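Local structure of Agap007691-pb (Anopheles gambiae, 5C98) at residues A31-K36 and T248-I253; T131-S136 and I155-V160; F213-L218 and E267-C272. The protein is of unknown function but belongs to the serpin family, whose members are commonly serine protease inhibitors. All blocks are in the same frame, centred on the assembly; numbering follows the deposited sequence.

Contact 1: residues A31-K36 and T248-I253; sequences ACYDEK and TELRQI
Glu-35 and Arg-251 form the salt bridge of this surface contact. At 2.5 Å, the separation of Glu-35 OE1 and Arg-251 NH1 is so short that it is best read with caution, and at 127° the hydrogen bond is weak. OE1 lies at the guanidinium edge, near its plane, while the carboxylate plane stands at 80° to it. One water donates to Glu-35 OE1 (2.8 Å) and to Glu-249 OE1 (2.9 Å) while accepting from Arg-251 N (3.1 Å). It bridges two carboxylate oxygens only 4.2 Å apart, Glu-35 OE1 and Glu-249 OE1, its two donated protons probably easing their repulsion, and serves a first-turn N-H of the helix that Glu-249 N-caps by position. The rest is van der Waals. With CG of Tyr-33 anti to its own N (chi1 170°), the ring places CE2 3.8 Å from Arg-251 CA, with Arg-251 CG at the ring edge; Tyr-33 OH ends 3.8 Å from Leu-250 CG. Asn-371 touches both Tyr-33 and Leu-250. The contact joins the exit of helix 15-32 to the start of helix 250-256, which by their order in the chain correspond to helices A and G of the serpin fold.

Contact 2: residues T131-S136 and I155-V160; sequences TDDIPS and IGEGDV
Chi1 of -83° sets Glu-157 CG anti to its carbonyl carbon, and a bend at chi2 (90°) brings the carboxylate toward Ile-134, while chi1 of 57° sets Asp-133 CG between its N and carbonyl carbon, beside Glu-157 CB. By its place in the chain, helix 133-146 corresponds to helix F of the serpin fold, and residues 155-160 belong to its connection back to strand 169-177. No direct hydrogen bond links the segments; direct contact is van der Waals, between aliphatic carbons and carbonyl or carboxylate oxygens, with one water bridging. Glu-157 CG sits 3.5 Å from Asp-133 O, and Glu-157 CB lies 3.8 Å from Asp-133 OD2; the two carboxylates are nearly perpendicular and their charged oxygens do not touch. Further in, buried Val-160 uses one branch: its CG2 meets Asp-133 O at 3.7 Å and Ser-136 CB at 3.9 Å. Val-160 also touches Met-170 and Phe-172 of strand 169-177, against the sheet. At the outer side, Ile-134 CD1 approaches Glu-157 OE2 to 3.2 Å. Glu-157 OE2 also accepts from a water at 2.7 Å, which donates its other proton to Ile-134 O at 2.8 Å.

Contact 3: residues F213-L218 and E267-C272; sequences FVRRCL and ERLQSC
Val-214 and Cys-272, then Arg-216 and Gln-270, form two antiparallel hydrogen-bonded pairs, each with reciprocal N-H to O bonds of 2.9 to 3.1 Å, around the non-hydrogen-bonded pair Arg-215 with Ser-271; the short strand axes run at 124° to each other, a strongly splayed antiparallel course. On the face of Arg-215 and Ser-271, Arg-215 lays one face of its guanidinium over Leu-269 CB, 3.5 Å from Arg-215 NH2, and a water accepts from NH2 and donates to Leu-269 O. On this side too, Cys-217 SG packs on Leu-269 CD2 at 3.8 Å. Ser-271 CB makes a CH-pi contact over the Phe-213 ring, 3.8 Å from its centroid and 28° off the normal. Ser-271 OG and Phe-213 O share another water. Bonded to 270-272 on one edge and to strand 224-230 through Arg-215 and Cys-217, segment 213-218 probably lies where sheets C and B of the serpin fold adjoin. On the other face, chi1 of 69° brings Arg-216 CG to 3.7 Å from Cys-272 CB, and the bend at chi2 then carries the guanidinium so that one face lies over that CB. Arg-216 also makes a cation-pi contact with Phe-346.

Contacts 1 and 3 alternate along the chain and are tied by successive helices: 250-256 starts in contact 1, and 259-268 ends in contact 3. Their centres are about 24 Å apart, with nearest atoms about 10 Å apart, so neither touches the other. Contact 2 is nested in the chain loop closed by contact 1, yet the centres of contacts 1 and 2 are about 32 Å apart. Contacts 2 and 3 lie on opposite sides of the chain's centre, about 47 Å between centres. In serpins the reactive loop runs between strands equivalent to 320-328 and 346-349, where residues 335-343 are not modelled; contact 3 reaches this region through Phe-346, on the strand after it.

Contact 1: residues A31-K36 and T248-I253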
ATOM      1  N   ALA A  31       1.630   4.344  12.112  1.00 16.20           N
ATOM      2  CA  ALA A  31       0.445   5.120  12.456  1.00 18.66           C
ATOM      3  C   ALA A  31      -0.844   4.386  12.136  1.00 21.32           C
ATOM      4  O   ALA A  31      -1.875   4.705  12.734  1.00 26.04           O
ATOM      5  CB  ALA A  31       0.454   6.450  11.693  1.00 20.46           C
ATOM      6  N   CYS A  32      -0.841   3.432  11.204  1.00 18.39           N
ATOM      7  CA  CYS A  32      -2.078   2.707  10.927  1.00 20.46           C
ATOM      8  C   CYS A  32      -2.101   1.266  11.425  1.00 20.60           C
ATOM      9  O   CYS A  32      -3.187   0.679  11.492  1.00 21.35           O
ATOM     10  CB  CYS A  32      -2.486   2.813   9.452  1.00 27.86           C
ATOM     11  SG  CYS A  32      -1.349   2.151   8.296  1.00 27.62           S
ATOM     12  N   TYR A  33      -0.969   0.699  11.839  1.00 18.14           N
ATOM     13  CA  TYR A  33      -0.953  -0.680  12.303  1.00 18.23           C
ATOM     14  C   TYR A  33      -1.877  -0.833  13.491  1.00 20.92           C
ATOM     15  O   TYR A  33      -1.877  -0.009  14.409  1.00 21.41           O
ATOM     16  CB  TYR A  33       0.456  -1.081  12.724  1.00 16.36           C
ATOM     17  CG  TYR A  33       0.579  -2.389  13.444  1.00 16.29           C
ATOM     18  CD1 TYR A  33       0.373  -3.590  12.786  1.00 17.18           C
ATOM     19  CD2 TYR A  33       0.946  -2.431  14.779  1.00 18.90           C
ATOM     20  CE1 TYR A  33       0.500  -4.782  13.452  1.00 16.00           C
ATOM     21  CE2 TYR A  33       1.102  -3.604  15.443  1.00 18.70           C
ATOM     22  CZ  TYR A  33       0.895  -4.801  14.785  1.00 18.28           C
ATOM     23  OH  TYR A  33       1.051  -5.987  15.473  1.00 19.80           O
ATOM     24  N   ASP A  34      -2.665  -1.906  13.468  1.00 18.88           N
ATOM     25  CA  ASP A  34      -3.521  -2.304  14.579  1.00 22.25           C
ATOM     26  C   ASP A  34      -3.252  -3.789  14.771  1.00 19.58           C
ATOM     27  O   ASP A  34      -3.490  -4.584  13.850  1.00 20.18           O
ATOM     28  CB  ASP A  34      -4.980  -2.028  14.232  1.00 23.62           C
ATOM     29  CG  ASP A  34      -5.955  -2.461  15.326  1.00 27.02           C
ATOM     30  OD1 ASP A  34      -5.630  -3.298  16.215  1.00 27.32           O
ATOM     31  OD2 ASP A  34      -7.086  -1.934  15.287  1.00 39.91           O
ATOM     32  N   GLU A  35      -2.678  -4.156  15.917  1.00 22.47           N
ATOM     33  CA  GLU A  35      -2.242  -5.539  16.110  1.00 21.93           C
ATOM     34  C   GLU A  35      -3.384  -6.532  15.964  1.00 24.10           C
ATOM     35  O   GLU A  35      -3.125  -7.710  15.702  1.00 21.88           O
ATOM     36  CB  GLU A  35      -1.481  -5.735  17.433  1.00 25.65           C
ATOM     37  CG  GLU A  35      -2.308  -5.595  18.682  1.00 26.89           C
ATOM     38  CD  GLU A  35      -1.501  -5.773  19.961  1.00 35.46           C
ATOM     39  OE1 GLU A  35      -0.276  -6.038  19.908  1.00 29.01           O
ATOM     40  OE2 GLU A  35      -2.105  -5.665  21.044  1.00 41.64           O
ATOM     41  N   LYS A  36      -4.635  -6.078  16.094  1.00 23.19           N
ATOM     42  CA  LYS A  36      -5.797  -6.957  16.022  1.00 23.31           C
ATOM     43  C   LYS A  36      -6.269  -7.222  14.601  1.00 24.15           C
ATOM     44  O   LYS A  36      -7.118  -8.098  14.409  1.00 28.43           O
ATOM     45  CB  LYS A  36      -6.935  -6.350  16.852  1.00 25.42           C
ATOM     46  CG  LYS A  36      -6.571  -6.257  18.310  1.00 30.02           C
ATOM     47  N   THR A 248       8.435 -12.404  21.638  1.00 21.37           N
ATOM     48  CA  THR A 248       8.409 -11.030  21.164  1.00 22.51           C
ATOM     49  C   THR A 248       7.129 -10.816  20.381  1.00 20.70           C
ATOM     50  O   THR A 248       6.774 -11.630  19.526  1.00 23.93           O
ATOM     51  CB  THR A 248       9.603 -10.753  20.248  1.00 24.08           C
ATOM     52  OG1 THR A 248      10.811 -11.094  20.936  1.00 30.18           O
ATOM     53  CG2 THR A 248       9.655  -9.301  19.830  1.00 25.12           C
ATOM     54  N   GLU A 249       6.453  -9.714  20.674  1.00 19.41           N
ATOM     55  CA  GLU A 249       5.216  -9.345  20.006  1.00 18.74           C
ATOM     56  C   GLU A 249       5.516  -8.680  18.663  1.00 16.90           C
ATOM     57  O   GLU A 249       6.492  -7.946  18.527  1.00 17.00           O
ATOM     58  CB  GLU A 249       4.477  -8.318  20.871  1.00 21.87           C
ATOM     59  CG  GLU A 249       3.962  -8.804  22.213  1.00 27.21           C
ATOM     60  CD  GLU A 249       2.773  -9.697  22.065  1.00 36.31           C
ATOM     61  OE1 GLU A 249       1.926  -9.415  21.183  1.00 32.92           O
ATOM     62  OE2 GLU A 249       2.687 -10.684  22.817  1.00 47.68           O
ATOM     63  N   LEU A 250       4.667  -8.933  17.672  1.00 14.40           N
ATOM     64  CA  LEU A 250       4.810  -8.263  16.388  1.00 14.76           C
ATOM     65  C   LEU A 250       4.798  -6.753  16.551  1.00 15.72           C
ATOM     66  O   LEU A 250       5.548  -6.059  15.878  1.00 14.80           O
ATOM     67  CB  LEU A 250       3.745  -8.746  15.412  1.00 16.37           C
ATOM     68  CG  LEU A 250       3.827  -8.073  14.040  1.00 16.46           C
ATOM     69  CD1 LEU A 250       5.156  -8.360  13.330  1.00 16.34           C
ATOM     70  CD2 LEU A 250       2.662  -8.516  13.161  1.00 16.09           C
ATOM     71  N   ARG A 251       3.997  -6.224  17.478  1.00 14.73           N
ATOM     72  CA  ARG A 251       3.948  -4.773  17.654  1.00 15.51           C
ATOM     73  C   ARG A 251       5.327  -4.202  17.947  1.00 15.88           C
ATOM     74  O   ARG A 251       5.638  -3.072  17.533  1.00 16.27           O
ATOM     75  CB  ARG A 251       3.003  -4.416  18.790  1.00 18.87           C
ATOM     76  CG  ARG A 251       2.724  -2.948  18.944  1.00 28.23           C
ATOM     77  CD  ARG A 251       1.775  -2.725  20.113  1.00 38.79           C
ATOM     78  NE  ARG A 251       2.407  -3.103  21.378  1.00 49.61           N
ATOM     79  CZ  ARG A 251       2.290  -4.288  21.974  1.00 49.81           C
ATOM     80  NH1 ARG A 251       1.550  -5.253  21.446  1.00 54.98           N
ATOM     81  NH2 ARG A 251       2.925  -4.508  23.114  1.00 51.54           N
ATOM     82  N   GLN A 252       6.176  -4.956  18.651  1.00 16.25           N
ATOM     83  CA  GLN A 252       7.515  -4.453  18.935  1.00 16.85           C
ATOM     84  C   GLN A 252       8.335  -4.291  17.658  1.00 18.78           C
ATOM     85  O   GLN A 252       9.077  -3.318  17.502  1.00 18.14           O
ATOM     86  CB  GLN A 252       8.233  -5.392  19.906  1.00 22.45           C
ATOM     87  CG  GLN A 252       9.553  -4.848  20.400  1.00 34.20           C
ATOM     88  CD  GLN A 252      10.313  -5.846  21.249  1.00 40.25           C
ATOM     89  OE1 GLN A 252       9.738  -6.523  22.104  1.00 43.70           O
ATOM     90  NE2 GLN A 252      11.614  -5.946  21.014  1.00 41.71           N
ATOM     91  N   ILE A 253       8.230  -5.241  16.730  1.00 14.82           N
ATOM     92  CA  ILE A 253       8.942  -5.127  15.464  1.00 14.82           C
ATOM     93  C   ILE A 253       8.389  -3.957  14.664  1.00 15.68           C
ATOM     94  O   ILE A 253       9.136  -3.152  14.105  1.00 15.65           O
ATOM     95  CB  ILE A 253       8.818  -6.447  14.669  1.00 17.00           C
ATOM     96  CG1 ILE A 253       9.796  -7.528  15.167  1.00 17.80           C
ATOM     97  CG2 ILE A 253       9.111  -6.237  13.177  1.00 18.12           C
ATOM     98  CD1 ILE A 253       9.650  -7.972  16.577  1.00 20.32           C
TER
HETATM   99  O   HOH W   1       1.695  -7.730  18.832  1.00 23.59           O

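Contact 2: residues T131-S136 and I155-V160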
ATOM      1  N   THR A 131     -23.730  14.235  -4.510  1.00 21.99           N
ATOM      2  CA  THR A 131     -24.839  14.227  -3.564  1.00 25.88           C
ATOM      3  C   THR A 131     -25.526  12.866  -3.481  1.00 27.38           C
ATOM      4  O   THR A 131     -26.388  12.677  -2.609  1.00 31.24           O
ATOM      5  CB  THR A 131     -25.886  15.292  -3.914  1.00 32.18           C
ATOM      6  OG1 THR A 131     -26.748  14.807  -4.949  1.00 30.24           O
ATOM      7  CG2 THR A 131     -25.240  16.599  -4.343  1.00 29.11           C
ATOM      8  N   ASP A 132     -25.164  11.916  -4.347  1.00 24.60           N
ATOM      9  CA  ASP A 132     -25.822  10.612  -4.440  1.00 24.12           C
ATOM     10  C   ASP A 132     -24.776   9.514  -4.275  1.00 25.29           C
ATOM     11  O   ASP A 132     -23.965   9.280  -5.177  1.00 22.91           O
ATOM     12  CB  ASP A 132     -26.544  10.474  -5.779  1.00 29.03           C
ATOM     13  CG  ASP A 132     -27.490   9.284  -5.812  1.00 31.22           C
ATOM     14  OD1 ASP A 132     -27.463   8.458  -4.869  1.00 34.38           O
ATOM     15  OD2 ASP A 132     -28.248   9.160  -6.791  1.00 33.23           O
ATOM     16  N   ASP A 133     -24.791   8.841  -3.125  1.00 24.25           N
ATOM     17  CA  ASP A 133     -23.743   7.864  -2.863  1.00 25.48           C
ATOM     18  C   ASP A 133     -23.801   6.648  -3.785  1.00 23.22           C
ATOM     19  O   ASP A 133     -22.769   5.989  -3.949  1.00 23.35           O
ATOM     20  CB  ASP A 133     -23.713   7.448  -1.388  1.00 25.19           C
ATOM     21  CG  ASP A 133     -25.029   6.893  -0.895  1.00 36.53           C
ATOM     22  OD1 ASP A 133     -25.954   6.685  -1.708  1.00 39.86           O
ATOM     23  OD2 ASP A 133     -25.125   6.653   0.322  1.00 45.12           O
ATOM     24  N   ILE A 134     -24.935   6.353  -4.416  1.00 24.54           N
ATOM     25  CA  ILE A 134     -25.060   5.105  -5.181  1.00 24.96           C
ATOM     26  C   ILE A 134     -24.250   5.197  -6.475  1.00 23.37           C
ATOM     27  O   ILE A 134     -23.387   4.338  -6.727  1.00 23.13           O
ATOM     28  CB  ILE A 134     -26.534   4.749  -5.433  1.00 29.59           C
ATOM     29  CG1 ILE A 134     -27.245   4.457  -4.100  1.00 39.80           C
ATOM     30  CG2 ILE A 134     -26.661   3.559  -6.388  1.00 28.10           C
ATOM     31  CD1 ILE A 134     -26.864   3.147  -3.454  1.00 48.31           C
ATOM     32  N   PRO A 135     -24.475   6.202  -7.321  1.00 24.82           N
ATOM     33  CA  PRO A 135     -23.653   6.307  -8.538  1.00 23.87           C
ATOM     34  C   PRO A 135     -22.219   6.648  -8.241  1.00 21.76           C
ATOM     35  O   PRO A 135     -21.314   6.249  -8.989  1.00 24.70           O
ATOM     36  CB  PRO A 135     -24.337   7.420  -9.346  1.00 28.76           C
ATOM     37  CG  PRO A 135     -25.118   8.202  -8.328  1.00 29.10           C
ATOM     38  CD  PRO A 135     -25.584   7.172  -7.330  1.00 27.44           C
ATOM     39  N   SER A 136     -21.979   7.391  -7.167  1.00 23.12           N
ATOM     40  CA  SER A 136     -20.615   7.742  -6.808  1.00 20.40           C
ATOM     41  C   SER A 136     -19.796   6.497  -6.478  1.00 20.09           C
ATOM     42  O   SER A 136     -18.687   6.303  -6.999  1.00 20.36           O
ATOM     43  CB  SER A 136     -20.642   8.719  -5.628  1.00 22.63           C
ATOM     44  OG  SER A 136     -21.219   9.963  -5.989  1.00 23.45           O
ATOM     45  N   ILE A 155     -14.992   0.112  -2.550  1.00 24.74           N
ATOM     46  CA  ILE A 155     -15.554   0.975  -1.513  1.00 25.09           C
ATOM     47  C   ILE A 155     -17.019   0.611  -1.343  1.00 26.38           C
ATOM     48  O   ILE A 155     -17.626  -0.042  -2.194  1.00 26.86           O
ATOM     49  CB  ILE A 155     -15.465   2.510  -1.765  1.00 24.41           C
ATOM     50  CG1 ILE A 155     -15.873   2.854  -3.198  1.00 24.25           C
ATOM     51  CG2 ILE A 155     -14.081   3.076  -1.401  1.00 23.29           C
ATOM     52  CD1 ILE A 155     -16.348   4.292  -3.339  1.00 25.87           C
ATOM     53  N   GLY A 156     -17.569   1.040  -0.208  1.00 26.99           N
ATOM     54  CA  GLY A 156     -18.996   1.027   0.019  1.00 28.22           C
ATOM     55  C   GLY A 156     -19.567   2.428  -0.142  1.00 28.16           C
ATOM     56  O   GLY A 156     -18.854   3.427  -0.195  1.00 27.24           O
ATOM     57  N   GLU A 157     -20.892   2.486  -0.231  1.00 29.23           N
ATOM     58  CA  GLU A 157     -21.548   3.780  -0.375  1.00 29.35           C
ATOM     59  C   GLU A 157     -21.219   4.710   0.784  1.00 29.21           C
ATOM     60  O   GLU A 157     -21.122   5.931   0.596  1.00 28.73           O
ATOM     61  CB  GLU A 157     -23.054   3.583  -0.501  1.00 30.68           C
ATOM     62  CG  GLU A 157     -23.496   3.238  -1.911  1.00 30.70           C
ATOM     63  CD  GLU A 157     -23.528   1.745  -2.202  1.00 52.47           C
ATOM     64  OE1 GLU A 157     -22.931   0.951  -1.433  1.00 60.20           O
ATOM     65  OE2 GLU A 157     -24.168   1.361  -3.206  1.00 51.53           O
ATOM     66  N   GLY A 158     -21.029   4.155   1.985  1.00 29.66           N
ATOM     67  CA  GLY A 158     -20.692   4.981   3.128  1.00 29.61           C
ATOM     68  C   GLY A 158     -19.386   5.737   2.975  1.00 29.88           C
ATOM     69  O   GLY A 158     -19.201   6.792   3.587  1.00 31.59           O
ATOM     70  N   ASP A 159     -18.462   5.220   2.157  1.00 27.23           N
ATOM     71  CA  ASP A 159     -17.159   5.858   2.027  1.00 25.92           C
ATOM     72  C   ASP A 159     -17.234   7.142   1.220  1.00 26.89           C
ATOM     73  O   ASP A 159     -16.329   7.984   1.320  1.00 31.63           O
ATOM     74  CB  ASP A 159     -16.162   4.894   1.369  1.00 25.61           C
ATOM     75  CG  ASP A 159     -15.886   3.670   2.213  1.00 31.18           C
ATOM     76  OD1 ASP A 159     -15.538   3.838   3.398  1.00 40.17           O
ATOM     77  OD2 ASP A 159     -16.037   2.533   1.705  1.00 27.05           O
ATOM     78  N   VAL A 160     -18.267   7.308   0.394  1.00 25.88           N
ATOM     79  CA  VAL A 160     -18.411   8.501  -0.433  1.00 25.44           C
ATOM     80  C   VAL A 160     -19.587   9.359  -0.007  1.00 26.40           C
ATOM     81  O   VAL A 160     -19.799  10.431  -0.585  1.00 26.17           O
ATOM     82  CB  VAL A 160     -18.512   8.157  -1.932  1.00 25.49           C
ATOM     83  CG1 VAL A 160     -17.205   7.549  -2.437  1.00 27.80           C
ATOM     84  CG2 VAL A 160     -19.703   7.241  -2.195  1.00 27.22           C
TER
HETATM   85  O   HOH W   2     -23.254   1.759  -5.739  1.00 22.91           O

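Contact 3: residues F213-L218 and E267-C272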
ATOM      1  N   PHE A 213      16.088 -22.049  -1.552  1.00 36.18           N
ATOM      2  CA  PHE A 213      17.385 -21.400  -1.420  1.00 26.30           C
ATOM      3  C   PHE A 213      17.132 -19.894  -1.445  1.00 36.66           C
ATOM      4  O   PHE A 213      17.218 -19.229  -2.480  1.00 37.57           O
ATOM      5  CB  PHE A 213      18.301 -21.844  -2.555  1.00 38.81           C
ATOM      6  CG  PHE A 213      19.718 -21.398  -2.395  1.00 27.38           C
ATOM      7  CD1 PHE A 213      20.491 -21.852  -1.343  1.00 38.79           C
ATOM      8  CD2 PHE A 213      20.292 -20.541  -3.323  1.00 40.63           C
ATOM      9  CE1 PHE A 213      21.806 -21.445  -1.206  1.00 37.46           C
ATOM     10  CE2 PHE A 213      21.597 -20.135  -3.189  1.00 32.95           C
ATOM     11  CZ  PHE A 213      22.356 -20.584  -2.131  1.00 34.45           C
ATOM     12  N   VAL A 214      16.799 -19.355  -0.271  1.00 28.78           N
ATOM     13  CA  VAL A 214      16.334 -17.980  -0.130  1.00 26.48           C
ATOM     14  C   VAL A 214      17.331 -17.162   0.680  1.00 19.32           C
ATOM     15  O   VAL A 214      18.033 -17.669   1.560  1.00 25.22           O
ATOM     16  CB  VAL A 214      14.929 -17.889   0.515  1.00 31.14           C
ATOM     17  CG1 VAL A 214      13.860 -18.396  -0.436  1.00 39.22           C
ATOM     18  CG2 VAL A 214      14.891 -18.639   1.856  1.00 26.30           C
ATOM     19  N   ARG A 215      17.349 -15.866   0.407  1.00 21.02           N
ATOM     20  CA  ARG A 215      18.087 -14.918   1.228  1.00 20.30           C
ATOM     21  C   ARG A 215      17.441 -14.809   2.610  1.00 20.87           C
ATOM     22  O   ARG A 215      16.226 -14.618   2.738  1.00 21.09           O
ATOM     23  CB  ARG A 215      18.086 -13.561   0.533  1.00 23.20           C
ATOM     24  CG  ARG A 215      18.994 -13.530  -0.685  1.00 25.66           C
ATOM     25  CD  ARG A 215      18.815 -12.301  -1.537  1.00 32.58           C
ATOM     26  NE  ARG A 215      19.223 -11.063  -0.888  1.00 30.80           N
ATOM     27  CZ  ARG A 215      20.487 -10.696  -0.689  1.00 33.68           C
ATOM     28  NH1 ARG A 215      21.490 -11.501  -1.037  1.00 35.26           N
ATOM     29  NH2 ARG A 215      20.751  -9.524  -0.119  1.00 36.96           N
ATOM     30  N   ARG A 216      18.259 -14.922   3.650  1.00 21.63           N
ATOM     31  CA  ARG A 216      17.762 -14.984   5.011  1.00 18.43           C
ATOM     32  C   ARG A 216      18.780 -14.342   5.941  1.00 22.93           C
ATOM     33  O   ARG A 216      19.972 -14.255   5.625  1.00 22.44           O
ATOM     34  CB  ARG A 216      17.529 -16.434   5.435  1.00 18.75           C
ATOM     35  CG  ARG A 216      18.810 -17.277   5.622  1.00 20.52           C
ATOM     36  CD  ARG A 216      19.395 -17.185   7.018  1.00 26.53           C
ATOM     37  NE  ARG A 216      20.603 -18.002   7.156  1.00 32.01           N
ATOM     38  CZ  ARG A 216      21.828 -17.595   6.822  1.00 39.67           C
ATOM     39  NH1 ARG A 216      22.033 -16.372   6.348  1.00 35.96           N
ATOM     40  NH2 ARG A 216      22.859 -18.405   6.979  1.00 37.97           N
ATOM     41  N   CYS A 217      18.303 -13.901   7.096  1.00 20.95           N
ATOM     42  CA  CYS A 217      19.198 -13.523   8.181  1.00 20.73           C
ATOM     43  C   CYS A 217      18.444 -13.518   9.499  1.00 22.20           C
ATOM     44  O   CYS A 217      17.213 -13.567   9.548  1.00 21.35           O
ATOM     45  CB  CYS A 217      19.860 -12.164   7.943  1.00 23.11           C
ATOM     46  SG  CYS A 217      18.725 -10.760   7.907  1.00 24.39           S
ATOM     47  N   LEU A 218      19.207 -13.522  10.575  1.00 20.54           N
ATOM     48  CA  LEU A 218      18.678 -13.173  11.872  1.00 18.92           C
ATOM     49  C   LEU A 218      18.923 -11.693  12.098  1.00 23.20           C
ATOM     50  O   LEU A 218      19.888 -11.121  11.582  1.00 25.47           O
ATOM     51  CB  LEU A 218      19.399 -13.961  12.961  1.00 23.13           C
ATOM     52  CG  LEU A 218      19.329 -15.480  12.924  1.00 28.08           C
ATOM     53  CD1 LEU A 218      20.066 -16.085  14.137  1.00 32.52           C
ATOM     54  CD2 LEU A 218      17.892 -15.937  12.897  1.00 30.09           C
ATOM     55  N   GLU A 267      22.475  -5.839   4.159  1.00 25.03           N
ATOM     56  CA  GLU A 267      23.887  -6.201   4.262  1.00 28.19           C
ATOM     57  C   GLU A 267      24.077  -7.619   4.785  1.00 32.96           C
ATOM     58  O   GLU A 267      25.098  -8.261   4.490  1.00 34.69           O
ATOM     59  CB  GLU A 267      24.596  -5.239   5.216  1.00 31.61           C
ATOM     60  CG  GLU A 267      24.518  -3.782   4.812  1.00 44.37           C
ATOM     61  N   ARG A 268      23.133  -8.108   5.583  1.00 23.65           N
ATOM     62  CA  ARG A 268      23.249  -9.390   6.264  1.00 26.24           C
ATOM     63  C   ARG A 268      22.607 -10.544   5.517  1.00 29.36           C
ATOM     64  O   ARG A 268      22.987 -11.697   5.751  1.00 29.14           O
ATOM     65  CB  ARG A 268      22.586  -9.316   7.643  1.00 24.41           C
ATOM     66  CG  ARG A 268      23.269  -8.366   8.601  1.00 28.91           C
ATOM     67  CD  ARG A 268      22.515  -8.262   9.894  1.00 40.15           C
ATOM     68  NE  ARG A 268      22.876  -7.060  10.635  1.00 44.48           N
ATOM     69  CZ  ARG A 268      22.503  -6.821  11.887  1.00 47.29           C
ATOM     70  NH1 ARG A 268      21.775  -7.717  12.544  1.00 49.38           N
ATOM     71  NH2 ARG A 268      22.868  -5.693  12.485  1.00 49.06           N
ATOM     72  N   LEU A 269      21.642 -10.277   4.640  1.00 21.82           N
ATOM     73  CA  LEU A 269      20.973 -11.364   3.953  1.00 23.51           C
ATOM     74  C   LEU A 269      21.969 -12.179   3.141  1.00 24.37           C
ATOM     75  O   LEU A 269      22.839 -11.632   2.455  1.00 27.66           O
ATOM     76  CB  LEU A 269      19.886 -10.809   3.037  1.00 21.85           C
ATOM     77  CG  LEU A 269      18.594 -10.312   3.687  1.00 21.23           C
ATOM     78  CD1 LEU A 269      17.810  -9.539   2.627  1.00 26.14           C
ATOM     79  CD2 LEU A 269      17.768 -11.420   4.272  1.00 22.02           C
ATOM     80  N   GLN A 270      21.833 -13.498   3.241  1.00 24.77           N
ATOM     81  CA  GLN A 270      22.639 -14.454   2.506  1.00 28.26           C
ATOM     82  C   GLN A 270      21.737 -15.602   2.082  1.00 21.95           C
ATOM     83  O   GLN A 270      20.896 -16.070   2.859  1.00 26.07           O
ATOM     84  CB  GLN A 270      23.778 -14.997   3.377  1.00 40.03           C
ATOM     85  CG  GLN A 270      24.850 -13.974   3.686  1.00 49.08           C
ATOM     86  CD  GLN A 270      25.652 -13.578   2.456  1.00 64.22           C
ATOM     87  OE1 GLN A 270      26.039 -14.429   1.648  1.00 67.29           O
ATOM     88  NE2 GLN A 270      25.899 -12.277   2.304  1.00 64.12           N
ATOM     89  N   SER A 271      21.906 -16.044   0.838  1.00 28.35           N
ATOM     90  CA  SER A 271      21.099 -17.142   0.331  1.00 31.87           C
ATOM     91  C   SER A 271      21.467 -18.426   1.055  1.00 33.06           C
ATOM     92  O   SER A 271      22.644 -18.716   1.281  1.00 34.61           O
ATOM     93  CB  SER A 271      21.328 -17.325  -1.172  1.00 36.30           C
ATOM     94  OG  SER A 271      20.667 -16.319  -1.919  1.00 36.74           O
ATOM     95  N   CYS A 272      20.447 -19.205   1.407  1.00 29.67           N
ATOM     96  CA  CYS A 272      20.647 -20.347   2.275  1.00 32.55           C
ATOM     97  C   CYS A 272      19.483 -21.305   2.083  1.00 25.24           C
ATOM     98  O   CYS A 272      18.341 -20.874   1.964  1.00 28.16           O
ATOM     99  CB  CYS A 272      20.703 -19.834   3.714  1.00 38.46           C
ATOM    100  SG  CYS A 272      20.852 -21.092   4.923  1.00 39.92           S
TER
HETATM  101  O   HOH W   3      18.392 -16.898  -3.274  1.00 30.32           O
HETATM  102  O   HOH W   4      23.503  -9.259   1.387  1.00 35.18           O